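Chemosensory protein (PDB 1N8V) probably binds and carries small hydrophobic molecules in moth chemosensation, and here holds long-chain bromo-dodecanol inside an all-helical fold. Local coordinates at residues 21-26 against 70-75; 25-30 against 78-83. One frame throughout, in Å; residues are numbered along the deposited sequence.

In the fold
From the N terminus, the chain passes helix 13-17 and enters helix 20-30, which supplies one side of both contacts. It then passes through helix 38-53 to helix 60-76, where contact 1 closes a long, mostly helical loop by joining 21-26 to 70-75. Helix 78-88 follows directly, and contact 2 joins its start, 78-83, to 25-30. The two connections cross in sequence: Leu23 goes to the 72-73 region, and Val27, further along, goes to Ile80. Their centres are about 7 Å apart. Leu73 CD2 packs on Ile80 CG2 at 3.9 Å, so the two contacts meet. Together they tie helix 20-30 to two consecutive helices beside a shared bromo-dodecanol.

Contact 1: residues 21-26 against 70-75; sequences RLLVAY and IEHLIK. With BDD (bromo-dodecanol), chain C.
Leu23 sends its CG anti to the backbone N (chi1 174°), which lets its methyl groups touch both helix 60-76 and the ligand. Leu73 answers with CG anti to its carbonyl carbon (chi1 -61°). Its CB points neither at nor away from helix 20-30, but the methyl CD2 comes nearer. These are two helices of the all-helical chemosensory protein fold, and the contact is a light one in its interior. The backbones stay well apart, with Leu23 CA and Leu73 CA 10.2 Å from each other. Side chains alone span the gap.

The two methyl groups of Leu23 do different jobs. Leu23 CD2 meets Leu73 CD2 at 4.4 Å, a loose apolar touch. The same methyl also reaches the imidazole of His72, which it approaches obliquely. Leu23 CD1 lies 3.8 Å from C11 of the bromo-dodecanol in chain C. Leu23 is therefore both part of the helix packing and part of the pocket wall.

Other parts of the fold close in around this pair. Leu17 of helix 13-17 touches both Leu23 and His72. Leu73 is covered by Ile80 and Leu84 of helix 78-88, and Ile70, a residue of another bromo-dodecanol pocket, packs on Trp81.

One turn after Leu23, Tyr26 lines the same ligand. Its ring lies flat against the alkyl chain. The chain passes along this face: Tyr26 CB is 4.0 Å from ligand C9, and Tyr26 CE1 is 4.1 Å from ligand C5. Between them, ligand C7 sits over the centre of the Tyr26 ring, 3.7 Å above its plane, in a CH-pi position. The ring atom nearest to ligand C7 is Tyr26 CD1, at 3.8 Å.

Contact 2: residues 25-30 against 78-83; sequences AYVNCV and IEIWRE. With BDD (bromo-dodecanol), chain C; BDD (bromo-dodecanol), chain E.
Val27 meets Ile80 and Glu83 across the gap between helix 20-30 and helix 78-88. The backbones come close here, with Val27 CA and Ile80 CA 7.6 Å apart. Val27 can be followed outward from its root. Val27 CB points toward the other helix but stays 4.5 Å from Ile80 CG2. The methyl groups make the closer touches. Val27 CG1, anti to the backbone N (chi1 174°), lies 3.9 Å from Glu83 OE2 and also rests against Ile80 CG2. Val27 CG2 meets Ile80 CG2 at 3.8 Å. On another flank, Val27 CG2 is 4.1 Å from C12 of the bromo-dodecanol in chain C. Ile80 CG2 thus packs against both branches of the valine, and the two side chains cross at a slant.

Glu83 has its CG between the backbone N and the carbonyl carbon (chi1 69°), and the chain runs extended from there. This carries the carboxylate obliquely across the valine. Its touch on Val27 CG1 is only van der Waals. Glu83 OE2 forms a salt bridge with Arg33 NH1, and Arg33 also covers Val27.

Both helices turn further residues to ligand. Val30 CG2 lies 3.8 Å from the bromine of the chain C molecule. Trp81 CZ3 lies 3.8 Å from C2 of a second bromo-dodecanol, in chain E, which approaches the indole obliquely. Trp81 NE1 is hydrogen-bonded to Glu99 OE2, which helps fix the ring's rotation. Near the end of helix 20-30, Cys29 is joined to Cys36 by a disulfide.

The contact is thus a helix-helix seam beside the ligands, part of the wall of the hydrophobic pocket in this insect A10/OS-D fold.

Contact 1: residues 21-26 against 70-75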
loop_
_atom_site.group_PDB
_atom_site.type_symbol
_atom_site.label_atom_id
_atom_site.label_comp_id
_atom_site.label_asym_id
_atom_site.label_seq_id
_atom_site.Cartn_x
_atom_site.Cartn_y
_atom_site.Cartn_z
ATOM N N ARG A 21 -11.007 -0.114 11.257
ATOM C CA ARG A 21 -10.161 -0.843 12.196
ATOM C C ARG A 21 -9.181 -1.767 11.456
ATOM O O ARG A 21 -8.010 -1.861 11.828
ATOM C CB ARG A 21 -10.995 -1.647 13.197
ATOM C CG ARG A 21 -11.953 -0.807 14.030
ATOM C CD ARG A 21 -11.324 -0.128 15.250
ATOM N NE ARG A 21 -10.456 1.004 14.944
ATOM C CZ ARG A 21 -10.830 2.179 14.434
ATOM N NH1 ARG A 21 -9.922 3.127 14.222
ATOM N NH2 ARG A 21 -12.104 2.425 14.136
ATOM N N LEU A 22 -9.640 -2.444 10.410
ATOM C CA LEU A 22 -8.765 -3.356 9.679
ATOM C C LEU A 22 -7.719 -2.566 8.897
ATOM O O LEU A 22 -6.539 -2.909 8.874
ATOM C CB LEU A 22 -9.574 -4.224 8.729
ATOM C CG LEU A 22 -10.678 -5.144 9.277
ATOM C CD1 LEU A 22 -11.301 -5.981 8.175
ATOM C CD2 LEU A 22 -10.106 -6.000 10.344
ATOM N N LEU A 23 -8.144 -1.489 8.259
ATOM C CA LEU A 23 -7.230 -0.674 7.477
ATOM C C LEU A 23 -6.132 -0.047 8.366
ATOM O O LEU A 23 -4.929 -0.093 8.036
ATOM C CB LEU A 23 -8.043 0.379 6.727
ATOM C CG LEU A 23 -7.241 1.415 5.954
ATOM C CD1 LEU A 23 -6.289 0.775 4.934
ATOM C CD2 LEU A 23 -8.197 2.426 5.282
ATOM N N VAL A 24 -6.531 0.524 9.512
ATOM C CA VAL A 24 -5.566 1.179 10.397
ATOM C C VAL A 24 -4.522 0.207 10.946
ATOM O O VAL A 24 -3.372 0.573 11.137
ATOM C CB VAL A 24 -6.279 1.953 11.546
ATOM C CG1 VAL A 24 -5.320 2.318 12.677
ATOM C CG2 VAL A 24 -6.982 3.184 10.992
ATOM N N ALA A 25 -4.909 -1.038 11.179
ATOM C CA ALA A 25 -3.945 -2.022 11.643
ATOM C C ALA A 25 -2.830 -2.187 10.610
ATOM O O ALA A 25 -1.661 -2.255 10.990
ATOM C CB ALA A 25 -4.605 -3.355 11.910
ATOM N N TYR A 26 -3.170 -2.264 9.311
ATOM C CA TYR A 26 -2.136 -2.391 8.291
ATOM C C TYR A 26 -1.329 -1.099 8.162
ATOM O O TYR A 26 -0.103 -1.121 8.059
ATOM C CB TYR A 26 -2.732 -2.732 6.921
ATOM C CG TYR A 26 -3.250 -4.123 6.788
ATOM C CD1 TYR A 26 -2.374 -5.196 6.719
ATOM C CD2 TYR A 26 -4.602 -4.379 6.706
ATOM C CE1 TYR A 26 -2.870 -6.507 6.574
ATOM C CE2 TYR A 26 -5.096 -5.654 6.583
ATOM C CZ TYR A 26 -4.229 -6.714 6.505
ATOM O OH TYR A 26 -4.738 -8.005 6.376
ATOM N N ILE A 70 -4.304 2.525 -3.216
ATOM C CA ILE A 70 -3.786 3.882 -3.349
ATOM C C ILE A 70 -4.886 4.873 -3.741
ATOM O O ILE A 70 -4.993 5.955 -3.159
ATOM C CB ILE A 70 -2.592 3.908 -4.331
ATOM C CG1 ILE A 70 -1.386 3.244 -3.681
ATOM C CG2 ILE A 70 -2.257 5.335 -4.757
ATOM C CD1 ILE A 70 -0.254 2.954 -4.645
ATOM N N GLU A 71 -5.745 4.496 -4.692
ATOM C CA GLU A 71 -6.839 5.381 -5.103
ATOM C C GLU A 71 -7.773 5.645 -3.918
ATOM O O GLU A 71 -8.222 6.786 -3.699
ATOM C CB GLU A 71 -7.636 4.783 -6.274
ATOM C CG GLU A 71 -8.701 5.757 -6.772
ATOM C CD GLU A 71 -9.708 5.162 -7.733
ATOM O OE1 GLU A 71 -9.832 3.927 -7.778
ATOM O OE2 GLU A 71 -10.409 5.959 -8.402
ATOM N N HIS A 72 -8.094 4.610 -3.141
ATOM C CA HIS A 72 -8.947 4.782 -1.974
ATOM C C HIS A 72 -8.334 5.758 -0.972
ATOM O O HIS A 72 -9.017 6.621 -0.427
ATOM C CB HIS A 72 -9.190 3.439 -1.265
ATOM C CG HIS A 72 -10.032 3.575 -0.036
ATOM N ND1 HIS A 72 -9.530 3.704 1.243
ATOM C CD2 HIS A 72 -11.377 3.665 0.083
ATOM C CE1 HIS A 72 -10.533 3.859 2.094
ATOM N NE2 HIS A 72 -11.664 3.818 1.416
ATOM N N LEU A 73 -7.038 5.612 -0.696
ATOM C CA LEU A 73 -6.384 6.511 0.259
ATOM C C LEU A 73 -6.354 7.944 -0.225
ATOM O O LEU A 73 -6.649 8.866 0.535
ATOM C CB LEU A 73 -4.964 6.035 0.563
ATOM C CG LEU A 73 -4.827 4.642 1.190
ATOM C CD1 LEU A 73 -3.341 4.283 1.295
ATOM C CD2 LEU A 73 -5.535 4.567 2.551
ATOM N N ILE A 74 -5.994 8.154 -1.491
ATOM C CA ILE A 74 -5.927 9.497 -2.048
ATOM C C ILE A 74 -7.279 10.195 -2.002
ATOM O O ILE A 74 -7.350 11.401 -1.719
ATOM C CB ILE A 74 -5.389 9.442 -3.496
ATOM C CG1 ILE A 74 -3.918 9.028 -3.516
ATOM C CG2 ILE A 74 -5.611 10.791 -4.191
ATOM C CD1 ILE A 74 -3.370 8.766 -4.898
ATOM N N LYS A 75 -8.353 9.452 -2.252
ATOM C CA LYS A 75 -9.693 10.042 -2.233
ATOM C C LYS A 75 -10.302 10.179 -0.831
ATOM O O LYS A 75 -10.899 11.208 -0.510
ATOM C CB LYS A 75 -10.647 9.213 -3.076
ATOM C CG LYS A 75 -10.335 9.216 -4.534
ATOM C CD LYS A 75 -11.425 8.477 -5.280
ATOM C CE LYS A 75 -11.253 8.534 -6.749
ATOM N NZ LYS A 75 -11.064 9.945 -7.191
HETATM O O1 BDD C . -2.305 -8.769 -2.821
HETATM C C1 BDD C . -2.560 -8.641 -1.430
HETATM C C2 BDD C . -1.279 -8.907 -0.644
HETATM C C3 BDD C . -1.079 -7.858 0.442
HETATM C C4 BDD C . -1.839 -8.202 1.714
HETATM C C5 BDD C . -1.917 -6.986 2.632
HETATM C C6 BDD C . -3.105 -6.083 2.290
HETATM C C7 BDD C . -3.022 -4.717 2.972
HETATM C C8 BDD C . -3.866 -3.664 2.253
HETATM C C9 BDD C . -3.969 -2.387 3.081
HETATM C C10 BDD C . -2.749 -1.492 2.911
HETATM C C11 BDD C . -2.892 -0.169 3.640
HETATM C C12 BDD C . -1.703 0.757 3.393
HETATM BR BR BDD C . -0.433 0.346 4.321
#

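Contact 2: residues 25-30 against 78-83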
loop_
_atom_site.group_PDB
_atom_site.type_symbol
_atom_site.label_atom_id
_atom_site.label_comp_id
_atom_site.label_asym_id
_atom_site.label_seq_id
_atom_site.Cartn_x
_atom_site.Cartn_y
_atom_site.Cartn_z
ATOM N N ALA A 25 -4.909 -1.038 11.179
ATOM C CA ALA A 25 -3.945 -2.022 11.643
ATOM C C ALA A 25 -2.830 -2.187 10.610
ATOM O O ALA A 25 -1.661 -2.255 10.990
ATOM C CB ALA A 25 -4.605 -3.355 11.910
ATOM N N TYR A 26 -3.170 -2.264 9.311
ATOM C CA TYR A 26 -2.136 -2.391 8.291
ATOM C C TYR A 26 -1.329 -1.099 8.162
ATOM O O TYR A 26 -0.103 -1.121 8.059
ATOM C CB TYR A 26 -2.732 -2.732 6.921
ATOM C CG TYR A 26 -3.250 -4.123 6.788
ATOM C CD1 TYR A 26 -2.374 -5.196 6.719
ATOM C CD2 TYR A 26 -4.602 -4.379 6.706
ATOM C CE1 TYR A 26 -2.870 -6.507 6.574
ATOM C CE2 TYR A 26 -5.096 -5.654 6.583
ATOM C CZ TYR A 26 -4.229 -6.714 6.505
ATOM O OH TYR A 26 -4.738 -8.005 6.376
ATOM N N VAL A 27 -2.004 0.045 8.227
ATOM C CA VAL A 27 -1.296 1.310 8.134
ATOM C C VAL A 27 -0.277 1.505 9.284
ATOM O O VAL A 27 0.876 1.872 9.049
ATOM C CB VAL A 27 -2.265 2.509 8.109
ATOM C CG1 VAL A 27 -1.489 3.794 8.168
ATOM C CG2 VAL A 27 -3.117 2.448 6.871
ATOM N N ASN A 28 -0.699 1.230 10.518
ATOM C CA ASN A 28 0.220 1.373 11.652
ATOM C C ASN A 28 1.404 0.418 11.562
ATOM O O ASN A 28 2.527 0.759 11.945
ATOM C CB ASN A 28 -0.530 1.210 12.977
ATOM C CG ASN A 28 -1.507 2.354 13.266
ATOM O OD1 ASN A 28 -2.472 2.195 14.065
ATOM N ND2 ASN A 28 -1.290 3.478 12.644
ATOM N N CYS A 29 1.164 -0.776 11.023
ATOM C CA CYS A 29 2.256 -1.730 10.831
ATOM C C CYS A 29 3.285 -1.182 9.824
ATOM O O CYS A 29 4.500 -1.144 10.080
ATOM C CB CYS A 29 1.704 -3.062 10.321
ATOM S SG CYS A 29 2.870 -4.184 9.469
ATOM N N VAL A 30 2.806 -0.768 8.658
ATOM C CA VAL A 30 3.705 -0.294 7.604
ATOM C C VAL A 30 4.383 1.011 7.994
ATOM O O VAL A 30 5.504 1.275 7.576
ATOM C CB VAL A 30 2.934 -0.193 6.257
ATOM C CG1 VAL A 30 3.733 0.473 5.192
ATOM C CG2 VAL A 30 2.522 -1.564 5.793
ATOM N N ILE A 78 -6.789 11.057 3.036
ATOM C CA ILE A 78 -5.687 11.908 2.596
ATOM C C ILE A 78 -4.495 11.942 3.557
ATOM O O ILE A 78 -3.360 11.867 3.125
ATOM C CB ILE A 78 -6.211 13.320 2.351
ATOM C CG1 ILE A 78 -7.278 13.296 1.249
ATOM C CG2 ILE A 78 -5.059 14.265 2.005
ATOM C CD1 ILE A 78 -7.992 14.616 1.073
ATOM N N GLU A 79 -4.750 12.038 4.855
ATOM C CA GLU A 79 -3.681 12.070 5.837
ATOM C C GLU A 79 -2.847 10.780 5.816
ATOM O O GLU A 79 -1.631 10.824 5.969
ATOM C CB GLU A 79 -4.272 12.293 7.233
ATOM C CG GLU A 79 -5.062 13.575 7.407
ATOM C CD GLU A 79 -6.479 13.514 6.853
ATOM O OE1 GLU A 79 -7.069 12.407 6.679
ATOM O OE2 GLU A 79 -7.025 14.606 6.587
ATOM N N ILE A 80 -3.512 9.637 5.648
ATOM C CA ILE A 80 -2.803 8.348 5.575
ATOM C C ILE A 80 -1.958 8.306 4.287
ATOM O O ILE A 80 -0.788 7.965 4.321
ATOM C CB ILE A 80 -3.787 7.175 5.654
ATOM C CG1 ILE A 80 -4.398 7.075 7.064
ATOM C CG2 ILE A 80 -3.096 5.877 5.234
ATOM C CD1 ILE A 80 -5.477 6.032 7.181
ATOM N N TRP A 81 -2.553 8.677 3.161
ATOM C CA TRP A 81 -1.790 8.748 1.908
ATOM C C TRP A 81 -0.552 9.618 2.069
ATOM O O TRP A 81 0.555 9.207 1.713
ATOM C CB TRP A 81 -2.651 9.301 0.770
ATOM C CG TRP A 81 -1.889 9.697 -0.473
ATOM C CD1 TRP A 81 -1.799 10.949 -0.985
ATOM C CD2 TRP A 81 -1.081 8.864 -1.339
ATOM N NE1 TRP A 81 -1.032 10.955 -2.129
ATOM C CE2 TRP A 81 -0.582 9.685 -2.372
ATOM C CE3 TRP A 81 -0.775 7.502 -1.385
ATOM C CZ2 TRP A 81 0.219 9.188 -3.400
ATOM C CZ3 TRP A 81 0.040 7.038 -2.384
ATOM C CH2 TRP A 81 0.515 7.859 -3.380
ATOM N N ARG A 82 -0.728 10.799 2.640
ATOM C CA ARG A 82 0.413 11.690 2.763
ATOM C C ARG A 82 1.557 11.146 3.625
ATOM O O ARG A 82 2.742 11.335 3.282
ATOM C CB ARG A 82 -0.036 13.067 3.186
ATOM C CG ARG A 82 -0.721 13.698 2.013
ATOM C CD ARG A 82 -1.151 15.061 2.285
ATOM N NE ARG A 82 -1.721 15.677 1.105
ATOM C CZ ARG A 82 -1.954 16.967 0.995
ATOM N NH1 ARG A 82 -2.486 17.444 -0.116
ATOM N NH2 ARG A 82 -1.628 17.777 1.984
ATOM N N GLU A 83 1.226 10.496 4.730
ATOM C CA GLU A 83 2.283 9.988 5.579
ATOM C C GLU A 83 2.972 8.812 4.931
ATOM O O GLU A 83 4.199 8.652 5.067
ATOM C CB GLU A 83 1.797 9.637 6.998
ATOM C CG GLU A 83 0.873 8.453 7.112
ATOM C CD GLU A 83 0.406 8.244 8.534
ATOM O OE1 GLU A 83 1.078 8.789 9.442
ATOM O OE2 GLU A 83 -0.599 7.555 8.748
HETATM O O1 BDD C . -2.305 -8.769 -2.821
HETATM C C1 BDD C . -2.560 -8.641 -1.430
HETATM C C2 BDD C . -1.279 -8.907 -0.644
HETATM C C3 BDD C . -1.079 -7.858 0.442
HETATM C C4 BDD C . -1.839 -8.202 1.714
HETATM C C5 BDD C . -1.917 -6.986 2.632
HETATM C C6 BDD C . -3.105 -6.083 2.290
HETATM C C7 BDD C . -3.022 -4.717 2.972
HETATM C C8 BDD C . -3.866 -3.664 2.253
HETATM C C9 BDD C . -3.969 -2.387 3.081
HETATM C C10 BDD C . -2.749 -1.492 2.911
HETATM C C11 BDD C . -2.892 -0.169 3.640
HETATM C C12 BDD C . -1.703 0.757 3.393
HETATM BR BR BDD C . -0.433 0.346 4.321
HETATM O O1 BDD E . 4.328 7.560 -3.795
HETATM C C1 BDD E . 4.021 6.165 -3.749
HETATM C C2 BDD E . 3.610 5.750 -2.330
HETATM C C3 BDD E . 3.050 4.330 -2.346
HETATM C C4 BDD E . 2.513 3.867 -0.989
HETATM C C5 BDD E . 1.277 2.979 -1.177
HETATM C C6 BDD E . 1.372 1.644 -0.459
HETATM C C7 BDD E . 0.121 0.785 -0.667
HETATM C C8 BDD E . 0.461 -0.613 -1.134
HETATM C C9 BDD E . -0.726 -1.560 -1.026
HETATM C C10 BDD E . -0.369 -2.969 -1.506
HETATM C C11 BDD E . -1.541 -3.792 -2.051
HETATM C C12 BDD E . -1.137 -4.926 -3.048
HETATM BR BR BDD E . -2.141 -6.162 -2.781
#